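Local coordinates for hypothetical protein Atu2684 (Agrobacterium tumefaciens, PDB 2AXO), which is of unknown function but has a thioredoxin-like domain with a disulfide-bonded cysteine pair, consistent with a role in thiol-disulfide chemistry, at residues A[46-51]-A[58-63]; A[103-106]-A[112-115]; A[199-204]-A[253-258]. All coordinates share one frame; numbering follows the deposited sequence.

Contact 1. Residues A[46-51]-A[58-63]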
ATOM      1  N   VAL A  46       3.426  -4.018  20.511  1.00  8.68           N
ATOM      2  CA  VAL A  46       3.209  -4.870  19.345  1.00  7.99           C
ATOM      3  C   VAL A  46       2.096  -4.278  18.489  1.00  8.53           C
ATOM      4  O   VAL A  46       0.945  -4.241  18.900  1.00 10.08           O
ATOM      5  CB  VAL A  46       2.823  -6.311  19.764  1.00  8.30           C
ATOM      6  CG1 VAL A  46       2.505  -7.150  18.527  1.00  8.01           C
ATOM      7  CG2 VAL A  46       3.970  -6.940  20.542  1.00  8.88           C
ATOM      8  N   GLU A  47       2.463  -3.805  17.303  1.00  8.79           N
ATOM      9  CA  GLU A  47       1.519  -3.214  16.375  1.00  9.74           C
ATOM     10  C   GLU A  47       1.343  -4.143  15.195  1.00 11.06           C
ATOM     11  O   GLU A  47       2.256  -4.328  14.394  1.00 10.19           O
ATOM     12  CB  GLU A  47       2.029  -1.858  15.900  1.00  8.65           C
ATOM     13  CG  GLU A  47       2.056  -0.822  16.996  1.00  8.84           C
ATOM     14  CD  GLU A  47       2.693   0.471  16.550  1.00  8.69           C
ATOM     15  OE1 GLU A  47       3.924   0.480  16.353  1.00  8.62           O
ATOM     16  OE2 GLU A  47       1.952   1.462  16.382  1.00  9.29           O
ATOM     17  N   LEU A  48       0.157  -4.729  15.098  1.00 10.64           N
ATOM     18  CA  LEU A  48      -0.148  -5.666  14.029  1.00 11.01           C
ATOM     19  C   LEU A  48      -0.931  -5.035  12.890  1.00 10.49           C
ATOM     20  O   LEU A  48      -1.958  -4.389  13.111  1.00  9.42           O
ATOM     21  CB  LEU A  48      -0.955  -6.832  14.601  1.00 10.24           C
ATOM     22  CG  LEU A  48      -1.566  -7.828  13.616  1.00 12.11           C
ATOM     23  CD1 LEU A  48      -0.472  -8.710  13.028  1.00 11.33           C
ATOM     24  CD2 LEU A  48      -2.602  -8.675  14.343  1.00 12.90           C
ATOM     25  N   PHE A  49      -0.436  -5.215  11.670  1.00  9.44           N
ATOM     26  CA  PHE A  49      -1.128  -4.716  10.492  1.00  9.12           C
ATOM     27  C   PHE A  49      -1.782  -5.953   9.907  1.00 10.47           C
ATOM     28  O   PHE A  49      -1.116  -6.941   9.589  1.00 10.24           O
ATOM     29  CB  PHE A  49      -0.144  -4.051   9.530  1.00  9.07           C
ATOM     30  CG  PHE A  49       0.461  -2.802  10.098  1.00  9.68           C
ATOM     31  CD1 PHE A  49       1.558  -2.872  10.955  1.00 10.63           C
ATOM     32  CD2 PHE A  49      -0.148  -1.567   9.889  1.00  8.80           C
ATOM     33  CE1 PHE A  49       2.036  -1.729  11.602  1.00 10.50           C
ATOM     34  CE2 PHE A  49       0.321  -0.421  10.530  1.00  9.71           C
ATOM     35  CZ  PHE A  49       1.413  -0.501  11.390  1.00  9.13           C
ATOM     36  N   THR A  50      -3.104  -5.892   9.793  1.00 11.24           N
ATOM     37  CA  THR A  50      -3.890  -7.029   9.342  1.00 11.60           C
ATOM     38  C   THR A  50      -5.104  -6.556   8.553  1.00 11.09           C
ATOM     39  O   THR A  50      -5.212  -5.385   8.220  1.00  9.34           O
ATOM     40  CB  THR A  50      -4.366  -7.821  10.588  1.00 13.06           C
ATOM     41  OG1 THR A  50      -5.169  -8.939  10.196  1.00 14.09           O
ATOM     42  CG2 THR A  50      -5.170  -6.904  11.511  1.00 13.45           C
ATOM     43  N   SER A  51      -6.010  -7.480   8.250  1.00 14.10           N
ATOM     44  CA  SER A  51      -7.235  -7.157   7.526  1.00 15.99           C
ATOM     45  C   SER A  51      -8.128  -8.385   7.476  1.00 15.28           C
ATOM     46  O   SER A  51      -7.641  -9.516   7.437  1.00 16.15           O
ATOM     47  CB  SER A  51      -6.935  -6.695   6.096  1.00 15.76           C
ATOM     48  OG  SER A  51      -8.146  -6.495   5.381  1.00 15.84           O
ATOM     49  N   PRO A  58      -5.754 -14.334  10.131  1.00 17.24           N
ATOM     50  CA  PRO A  58      -6.379 -14.875  11.343  1.00 17.64           C
ATOM     51  C   PRO A  58      -5.406 -15.397  12.405  1.00 16.76           C
ATOM     52  O   PRO A  58      -5.560 -15.096  13.592  1.00 15.53           O
ATOM     53  CB  PRO A  58      -7.308 -15.952  10.795  1.00 17.59           C
ATOM     54  CG  PRO A  58      -7.774 -15.324   9.508  1.00 18.81           C
ATOM     55  CD  PRO A  58      -6.472 -14.798   8.928  1.00 18.41           C
ATOM     56  N   PRO A  59      -4.399 -16.187  11.998  1.00 16.12           N
ATOM     57  CA  PRO A  59      -3.438 -16.712  12.973  1.00 15.90           C
ATOM     58  C   PRO A  59      -2.765 -15.588  13.772  1.00 16.91           C
ATOM     59  O   PRO A  59      -2.556 -15.707  14.985  1.00 15.82           O
ATOM     60  CB  PRO A  59      -2.450 -17.474  12.098  1.00 18.07           C
ATOM     61  CG  PRO A  59      -3.310 -17.970  10.988  1.00 17.52           C
ATOM     62  CD  PRO A  59      -4.155 -16.763  10.664  1.00 19.14           C
ATOM     63  N   ALA A  60      -2.429 -14.500  13.081  1.00 14.36           N
ATOM     64  CA  ALA A  60      -1.780 -13.350  13.709  1.00 14.61           C
ATOM     65  C   ALA A  60      -2.756 -12.595  14.600  1.00 14.12           C
ATOM     66  O   ALA A  60      -2.366 -12.021  15.613  1.00 12.67           O
ATOM     67  CB  ALA A  60      -1.229 -12.421  12.640  1.00 12.17           C
ATOM     68  N   ASP A  61      -4.026 -12.589  14.203  1.00 14.37           N
ATOM     69  CA  ASP A  61      -5.058 -11.917  14.971  1.00 14.88           C
ATOM     70  C   ASP A  61      -5.228 -12.631  16.301  1.00 15.96           C
ATOM     71  O   ASP A  61      -5.419 -11.996  17.336  1.00 15.03           O
ATOM     72  CB  ASP A  61      -6.386 -11.923  14.216  1.00 13.82           C
ATOM     73  CG  ASP A  61      -6.301 -11.204  12.885  1.00 15.85           C
ATOM     74  OD1 ASP A  61      -5.651 -10.138  12.830  1.00 14.01           O
ATOM     75  OD2 ASP A  61      -6.897 -11.700  11.905  1.00 16.49           O
ATOM     76  N   GLU A  62      -5.162 -13.960  16.262  1.00 17.63           N
ATOM     77  CA  GLU A  62      -5.299 -14.771  17.469  1.00 19.27           C
ATOM     78  C   GLU A  62      -4.102 -14.514  18.374  1.00 17.95           C
ATOM     79  O   GLU A  62      -4.246 -14.358  19.587  1.00 18.81           O
ATOM     80  CB  GLU A  62      -5.357 -16.264  17.113  1.00 22.30           C
ATOM     81  CG  GLU A  62      -5.394 -17.190  18.328  1.00 26.16           C
ATOM     82  CD  GLU A  62      -5.130 -18.650  17.976  1.00 29.20           C
ATOM     83  OE1 GLU A  62      -5.920 -19.239  17.207  1.00 28.89           O
ATOM     84  OE2 GLU A  62      -4.125 -19.208  18.471  1.00 31.71           O
ATOM     85  N   ALA A  63      -2.918 -14.471  17.770  1.00 15.40           N
ATOM     86  CA  ALA A  63      -1.692 -14.225  18.511  1.00 16.55           C
ATOM     87  C   ALA A  63      -1.835 -12.946  19.323  1.00 16.61           C
ATOM     88  O   ALA A  63      -1.582 -12.925  20.531  1.00 15.53           O
ATOM     89  CB  ALA A  63      -0.514 -14.103  17.546  1.00 15.24           C
TER
HETATM   90  O   HOH W   1      -8.317 -11.384   9.556  1.00 14.39           O
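A chi1 of 179° turns Thr50 OG1 anti to the backbone N, beside the carbonyl carbon, while chi1 of Asp61 at -61° sets its carboxylate anti to the carbonyl carbon and brings it off the helix flank to meet that hydroxyl. Thr50 OG1 donates to Asp61 OD1 at 2.9 Å, received by the syn lone pair, the one on the side of OD2. The same oxygen also rests against the methyl of the threonine, with Thr50 CG2 and Asp61 OD1 3.5 Å apart. A water engages the second oxygen, donating to Asp61 OD2 at 2.8 Å and to Ser51 O at 2.9 Å, so one carboxylate oxygen is held by the last residue of strand 45-50 and the other, through water, by the residue that follows it. The apolar half lies beside this polar pair. Leu48 divides its methyls over the helix: CD1 packs on Ala60 CB at 3.8 Å, whereas CD2 approaches Ala60 O at 3.6 Å and also reaches Asp61 OD1. Strand and helix run nearly antiparallel, at 154°, with their axes 9.2 Å apart. This is the first half of a beta-alpha-beta crossover, consistent with a thioredoxin-like fold, and the connecting loop carries the Cys54-Cys57 disulfide; Thr50 touches Cys57. Leu64 extends the apolar layer along helix 58-70, and Ala60 also meets Pro116. Strand 45-50 lies between strands 74-79 and 117-120, and from its other side Phe49 packs against Gln101 and Tyr104 of helix 95-107.

Contact 2. Residues A[103-106]-A[112-115]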
ATOM      1  N   GLY A 103       5.056   4.193   6.602  1.00 11.99           N
ATOM      2  CA  GLY A 103       6.037   4.940   7.365  1.00 14.20           C
ATOM      3  C   GLY A 103       7.062   3.995   7.949  1.00 14.90           C
ATOM      4  O   GLY A 103       8.261   4.279   7.944  1.00 15.23           O
ATOM      5  N   TYR A 104       6.586   2.865   8.464  1.00 14.23           N
ATOM      6  CA  TYR A 104       7.472   1.871   9.039  1.00 12.98           C
ATOM      7  C   TYR A 104       8.328   1.221   7.961  1.00 14.16           C
ATOM      8  O   TYR A 104       9.518   0.980   8.171  1.00 14.13           O
ATOM      9  CB  TYR A 104       6.672   0.805   9.794  1.00 12.24           C
ATOM     10  CG  TYR A 104       6.355   1.190  11.226  1.00 10.39           C
ATOM     11  CD1 TYR A 104       7.362   1.621  12.087  1.00  9.41           C
ATOM     12  CD2 TYR A 104       5.054   1.099  11.726  1.00 10.24           C
ATOM     13  CE1 TYR A 104       7.084   1.952  13.416  1.00 11.35           C
ATOM     14  CE2 TYR A 104       4.761   1.427  13.051  1.00  8.91           C
ATOM     15  CZ  TYR A 104       5.777   1.850  13.890  1.00  9.00           C
ATOM     16  OH  TYR A 104       5.498   2.158  15.202  1.00  9.78           O
HETATM   17  N   MSE A 105       7.729   0.936   6.809  1.00 11.60           N
HETATM   18  CA  MSE A 105       8.479   0.333   5.710  1.00 13.77           C
HETATM   19  C   MSE A 105       9.702   1.192   5.417  1.00 13.84           C
HETATM   20  O   MSE A 105      10.824   0.694   5.355  1.00 15.02           O
HETATM   21  CB  MSE A 105       7.620   0.246   4.445  1.00 13.45           C
HETATM   22  CG  MSE A 105       8.403  -0.165   3.194  1.00 14.71           C
HETATM   23 SE   MSE A 105       7.403   0.107   1.553  1.00 25.44          SE
HETATM   24  CE  MSE A 105       7.623   2.014   1.439  1.00 14.97           C
ATOM     25  N   ARG A 106       9.475   2.487   5.232  1.00 14.24           N
ATOM     26  CA  ARG A 106      10.564   3.404   4.937  1.00 14.84           C
ATOM     27  C   ARG A 106      11.593   3.456   6.056  1.00 15.06           C
ATOM     28  O   ARG A 106      12.787   3.317   5.801  1.00 16.65           O
ATOM     29  CB  ARG A 106      10.018   4.805   4.672  1.00 14.53           C
ATOM     30  CG  ARG A 106       9.104   4.889   3.460  1.00 15.35           C
ATOM     31  CD  ARG A 106       8.843   6.336   3.081  1.00 14.21           C
ATOM     32  NE  ARG A 106       7.995   7.036   4.039  1.00 15.22           N
ATOM     33  CZ  ARG A 106       6.670   6.941   4.072  1.00 15.19           C
ATOM     34  NH1 ARG A 106       6.034   6.170   3.197  1.00 15.96           N
ATOM     35  NH2 ARG A 106       5.978   7.627   4.970  1.00 14.93           N
ATOM     36  N   GLY A 112       8.779  -2.832   0.602  1.00 16.12           N
ATOM     37  CA  GLY A 112       7.424  -3.323   0.439  1.00 15.23           C
ATOM     38  C   GLY A 112       6.717  -3.538   1.760  1.00 15.62           C
ATOM     39  O   GLY A 112       7.303  -3.345   2.824  1.00 15.73           O
ATOM     40  N   VAL A 113       5.446  -3.920   1.685  1.00 15.04           N
ATOM     41  CA  VAL A 113       4.645  -4.196   2.871  1.00 14.64           C
ATOM     42  C   VAL A 113       3.912  -5.514   2.658  1.00 14.92           C
ATOM     43  O   VAL A 113       3.730  -5.966   1.523  1.00 14.30           O
ATOM     44  CB  VAL A 113       3.576  -3.097   3.136  1.00 14.73           C
ATOM     45  CG1 VAL A 113       4.245  -1.783   3.504  1.00 10.48           C
ATOM     46  CG2 VAL A 113       2.687  -2.925   1.907  1.00 12.09           C
ATOM     47  N   TYR A 114       3.490  -6.128   3.755  1.00 15.03           N
ATOM     48  CA  TYR A 114       2.765  -7.385   3.690  1.00 13.69           C
ATOM     49  C   TYR A 114       1.907  -7.513   4.940  1.00 13.57           C
ATOM     50  O   TYR A 114       2.060  -6.746   5.888  1.00 13.96           O
ATOM     51  CB  TYR A 114       3.740  -8.570   3.625  1.00 14.10           C
ATOM     52  CG  TYR A 114       4.596  -8.754   4.866  1.00 14.70           C
ATOM     53  CD1 TYR A 114       5.832  -8.117   4.995  1.00 14.98           C
ATOM     54  CD2 TYR A 114       4.157  -9.551   5.919  1.00 14.97           C
ATOM     55  CE1 TYR A 114       6.606  -8.275   6.149  1.00 17.63           C
ATOM     56  CE2 TYR A 114       4.919  -9.711   7.073  1.00 17.19           C
ATOM     57  CZ  TYR A 114       6.139  -9.074   7.184  1.00 17.11           C
ATOM     58  OH  TYR A 114       6.888  -9.236   8.331  1.00 17.98           O
ATOM     59  N   THR A 115       0.984  -8.466   4.928  1.00 13.87           N
ATOM     60  CA  THR A 115       0.144  -8.731   6.094  1.00 14.79           C
ATOM     61  C   THR A 115       0.086 -10.244   6.238  1.00 13.42           C
ATOM     62  O   THR A 115       0.067 -10.965   5.245  1.00 14.68           O
ATOM     63  CB  THR A 115      -1.308  -8.186   5.944  1.00 16.35           C
ATOM     64  OG1 THR A 115      -1.864  -8.627   4.701  1.00 17.00           O
ATOM     65  CG2 THR A 115      -1.335  -6.666   6.020  1.00 17.08           C
TER
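The helix ending at 107 meets the start of strand 112-114 after a short connection, bringing Met105 CA and Gly112 CA to 6.5 Å, with Gly112 almost fully extended. Met105, present as selenomethionine, lays its side chain along the glycine's main chain. Its chi1 of 171° sends CG off toward the strand, and CG comes to rest 3.4 Å from Gly112 O. The selenium follows on, with SE 3.4 Å from Gly112 N and 3.6 Å from Gly112 CA, in van der Waals contact with the backbone. At chi3, 77°, the chain bends, carrying the terminal CE farther from Gly112 than the selenium is. Val113 adds one branch from the neighbouring position: its CG1 sits 4.0 Å from Met105 CB and close to the selenium as well, so the selenium is bordered by both peptide and methyl. The interface is thus mostly side chain against main chain, with one methyl contact added. One turn earlier in helix 95-107, Gln101 NE2 bonds to Tyr114 O, a second tie between helix and strand. Met105 also packs on Trp83 of the second subunit, whose own strand pairs antiparallel with residues 112-114 and continues the sheet across the dimer interface. On another side of the helix Tyr104 touches Pro247 and Ile250 of strand 247-257, while strand 112-114 leads on to Thr115, which lies against Cys54 and Cys57.

Contact 3. Residues A[199-204]-A[253-258]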
ATOM      1  N   TYR A 199     -12.366  -8.927  16.361  1.00 19.81           N
ATOM      2  CA  TYR A 199     -11.059  -8.283  16.299  1.00 15.48           C
ATOM      3  C   TYR A 199     -10.888  -7.445  17.553  1.00 14.98           C
ATOM      4  O   TYR A 199     -11.853  -6.876  18.053  1.00 13.01           O
ATOM      5  CB  TYR A 199     -10.962  -7.400  15.054  1.00 14.90           C
ATOM      6  CG  TYR A 199     -10.880  -8.193  13.775  1.00 17.15           C
ATOM      7  CD1 TYR A 199      -9.673  -8.750  13.355  1.00 15.85           C
ATOM      8  CD2 TYR A 199     -12.016  -8.413  12.996  1.00 16.06           C
ATOM      9  CE1 TYR A 199      -9.602  -9.506  12.189  1.00 16.82           C
ATOM     10  CE2 TYR A 199     -11.953  -9.170  11.830  1.00 16.87           C
ATOM     11  CZ  TYR A 199     -10.748  -9.710  11.434  1.00 16.81           C
ATOM     12  OH  TYR A 199     -10.681 -10.447  10.278  1.00 18.22           O
ATOM     13  N   TRP A 200      -9.659  -7.371  18.055  1.00 14.13           N
ATOM     14  CA  TRP A 200      -9.380  -6.621  19.276  1.00 12.52           C
ATOM     15  C   TRP A 200      -8.394  -5.483  19.071  1.00 11.68           C
ATOM     16  O   TRP A 200      -7.463  -5.594  18.277  1.00 11.36           O
ATOM     17  CB  TRP A 200      -8.841  -7.563  20.359  1.00 13.00           C
ATOM     18  CG  TRP A 200      -9.856  -8.565  20.828  1.00 15.10           C
ATOM     19  CD1 TRP A 200     -10.295  -9.671  20.158  1.00 15.59           C
ATOM     20  CD2 TRP A 200     -10.610  -8.505  22.042  1.00 14.22           C
ATOM     21  NE1 TRP A 200     -11.280 -10.302  20.881  1.00 16.28           N
ATOM     22  CE2 TRP A 200     -11.491  -9.607  22.042  1.00 15.81           C
ATOM     23  CE3 TRP A 200     -10.625  -7.626  23.133  1.00 14.05           C
ATOM     24  CZ2 TRP A 200     -12.387  -9.850  23.088  1.00 15.72           C
ATOM     25  CZ3 TRP A 200     -11.514  -7.867  24.174  1.00 15.22           C
ATOM     26  CH2 TRP A 200     -12.382  -8.973  24.142  1.00 14.28           C
ATOM     27  N   HIS A 201      -8.618  -4.396  19.805  1.00  8.12           N
ATOM     28  CA  HIS A 201      -7.780  -3.205  19.758  1.00  9.27           C
ATOM     29  C   HIS A 201      -7.568  -2.651  18.347  1.00  9.25           C
ATOM     30  O   HIS A 201      -6.470  -2.232  17.987  1.00  7.74           O
ATOM     31  CB  HIS A 201      -6.440  -3.486  20.460  1.00  7.03           C
ATOM     32  CG  HIS A 201      -6.564  -3.647  21.947  1.00 10.11           C
ATOM     33  ND1 HIS A 201      -5.498  -3.497  22.808  1.00  7.99           N
ATOM     34  CD2 HIS A 201      -7.642  -3.915  22.725  1.00  8.84           C
ATOM     35  CE1 HIS A 201      -5.915  -3.658  24.053  1.00  6.87           C
ATOM     36  NE2 HIS A 201      -7.210  -3.912  24.030  1.00  7.84           N
ATOM     37  N   SER A 202      -8.648  -2.645  17.567  1.00  9.52           N
ATOM     38  CA  SER A 202      -8.645  -2.137  16.201  1.00  9.62           C
ATOM     39  C   SER A 202      -8.574  -0.611  16.220  1.00  9.33           C
ATOM     40  O   SER A 202      -9.523   0.069  16.624  1.00  8.04           O
ATOM     41  CB  SER A 202      -9.909  -2.590  15.460  1.00 10.67           C
ATOM     42  OG  SER A 202      -9.947  -3.998  15.321  1.00 14.12           O
ATOM     43  N   VAL A 203      -7.436  -0.082  15.782  1.00  6.49           N
ATOM     44  CA  VAL A 203      -7.207   1.358  15.755  1.00  8.26           C
ATOM     45  C   VAL A 203      -8.013   2.063  14.664  1.00  8.82           C
ATOM     46  O   VAL A 203      -7.987   1.657  13.504  1.00  8.57           O
ATOM     47  CB  VAL A 203      -5.704   1.645  15.551  1.00  9.79           C
ATOM     48  CG1 VAL A 203      -5.450   3.144  15.474  1.00  7.94           C
ATOM     49  CG2 VAL A 203      -4.906   1.031  16.700  1.00  9.14           C
ATOM     50  N   TYR A 204      -8.728   3.119  15.042  1.00  7.31           N
ATOM     51  CA  TYR A 204      -9.522   3.868  14.074  1.00  9.22           C
ATOM     52  C   TYR A 204      -9.078   5.317  13.927  1.00  9.66           C
ATOM     53  O   TYR A 204      -9.598   6.048  13.083  1.00  9.25           O
ATOM     54  CB  TYR A 204     -11.006   3.827  14.438  1.00 10.39           C
ATOM     55  CG  TYR A 204     -11.345   4.459  15.763  1.00  9.63           C
ATOM     56  CD1 TYR A 204     -11.405   3.694  16.926  1.00  9.71           C
ATOM     57  CD2 TYR A 204     -11.634   5.819  15.851  1.00 10.95           C
ATOM     58  CE1 TYR A 204     -11.752   4.266  18.146  1.00 10.65           C
ATOM     59  CE2 TYR A 204     -11.977   6.403  17.064  1.00  7.50           C
ATOM     60  CZ  TYR A 204     -12.039   5.621  18.207  1.00  9.62           C
ATOM     61  OH  TYR A 204     -12.404   6.194  19.402  1.00 10.60           O
ATOM     62  N   ALA A 253       5.348   3.601  26.643  1.00  9.32           N
ATOM     63  CA  ALA A 253       3.996   3.326  26.186  1.00 10.55           C
ATOM     64  C   ALA A 253       3.049   2.979  27.319  1.00 11.90           C
ATOM     65  O   ALA A 253       3.462   2.491  28.374  1.00 10.30           O
ATOM     66  CB  ALA A 253       4.008   2.198  25.160  1.00 11.80           C
ATOM     67  N   SER A 254       1.770   3.222  27.076  1.00 11.84           N
ATOM     68  CA  SER A 254       0.743   2.955  28.058  1.00 13.57           C
ATOM     69  C   SER A 254      -0.599   2.767  27.378  1.00 13.01           C
ATOM     70  O   SER A 254      -0.834   3.285  26.285  1.00 11.95           O
ATOM     71  CB  SER A 254       0.653   4.126  29.039  1.00 13.96           C
ATOM     72  OG  SER A 254      -0.471   4.007  29.896  1.00 15.48           O
ATOM     73  N   ILE A 255      -1.473   2.006  28.024  1.00 10.51           N
ATOM     74  CA  ILE A 255      -2.808   1.805  27.499  1.00  9.23           C
ATOM     75  C   ILE A 255      -3.808   2.260  28.540  1.00  9.10           C
ATOM     76  O   ILE A 255      -3.630   2.039  29.734  1.00  7.70           O
ATOM     77  CB  ILE A 255      -3.102   0.332  27.153  1.00 11.19           C
ATOM     78  CG1 ILE A 255      -2.419  -0.034  25.832  1.00 13.62           C
ATOM     79  CG2 ILE A 255      -4.622   0.117  27.036  1.00 11.39           C
ATOM     80  CD1 ILE A 255      -2.725  -1.434  25.336  1.00 17.26           C
ATOM     81  N   LEU A 256      -4.846   2.932  28.070  1.00  8.65           N
ATOM     82  CA  LEU A 256      -5.910   3.408  28.930  1.00 11.63           C
ATOM     83  C   LEU A 256      -7.179   2.807  28.352  1.00 11.31           C
ATOM     84  O   LEU A 256      -7.519   3.073  27.199  1.00 11.98           O
ATOM     85  CB  LEU A 256      -5.994   4.939  28.890  1.00 12.05           C
ATOM     86  CG  LEU A 256      -7.160   5.557  29.668  1.00 12.19           C
ATOM     87  CD1 LEU A 256      -7.101   5.099  31.121  1.00 15.71           C
ATOM     88  CD2 LEU A 256      -7.097   7.079  29.592  1.00 13.20           C
ATOM     89  N   LEU A 257      -7.866   1.978  29.129  1.00 11.09           N
ATOM     90  CA  LEU A 257      -9.101   1.381  28.633  1.00 12.41           C
ATOM     91  C   LEU A 257     -10.282   2.237  29.048  1.00 13.21           C
ATOM     92  O   LEU A 257     -10.269   2.847  30.117  1.00 11.71           O
ATOM     93  CB  LEU A 257      -9.286  -0.040  29.175  1.00 12.80           C
ATOM     94  CG  LEU A 257      -8.289  -1.098  28.704  1.00 13.78           C
ATOM     95  CD1 LEU A 257      -8.667  -2.446  29.304  1.00 18.07           C
ATOM     96  CD2 LEU A 257      -8.287  -1.168  27.184  1.00 14.94           C
ATOM     97  N   GLY A 258     -11.298   2.284  28.192  1.00 14.73           N
ATOM     98  CA  GLY A 258     -12.479   3.070  28.489  1.00 16.09           C
ATOM     99  C   GLY A 258     -13.157   2.588  29.756  1.00 17.84           C
ATOM    100  O   GLY A 258     -13.687   3.383  30.528  1.00 17.49           O
TER
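His201 stands at a corner in strand 196-212 and extends its imidazole toward Ile255 and Leu257 of strand 247-257. These are the two outer strands of a four-stranded antiparallel sheet; they do not pair with each other, and the closest CA atoms of the two segments, His201 CA and Leu257 CA, are 10.1 Å apart. The corner rests on a left-handed backbone conformation at His201 (phi 53°, psi 42°). The firm side of the contact is the buried ring itself. Its ND1 is bonded to Gly75 O and its NE2 to Arg181 NH1, an arrangement consistent with the proton sitting on ND1, and Phe179 stacks on the ring. Two nitrogens anchored in this way fix the rotation of the imidazole. The facing side is looser: Ile255 and Leu257 are both partly exposed and offer only methyl ends, and just 85 Å² is buried in total. Ile255, coming from the direction opposite to the histidine, places CD1 4.1 Å from His201 CE1, oblique to the ring. Leu257 adds a second oblique touch, its CD2 lying 4.3 Å from His201 NE2.

In the fold
From the N terminus, contact 1 closes the loop with the Cys54-Cys57 disulfide, joining the first strand to the first helix of the thioredoxin-like domain. Contact 2 follows, closing the short link from helix 95-107 to strand 112-114 beside the dimer interface. Contact 3 spans 48 residues between strands 196-212 and 247-257, near the centre of the chain. The three are in series: none nests or crosses. Contacts 1 and 2 still meet in space, with Glu47 OE1 2.6 Å from Tyr104 OH, a probable hydrogen bond. Contacts 1 and 3 touch where Tyr199 packs on Asp61, whereas contacts 2 and 3 stay about 10 Å apart at their nearest atoms.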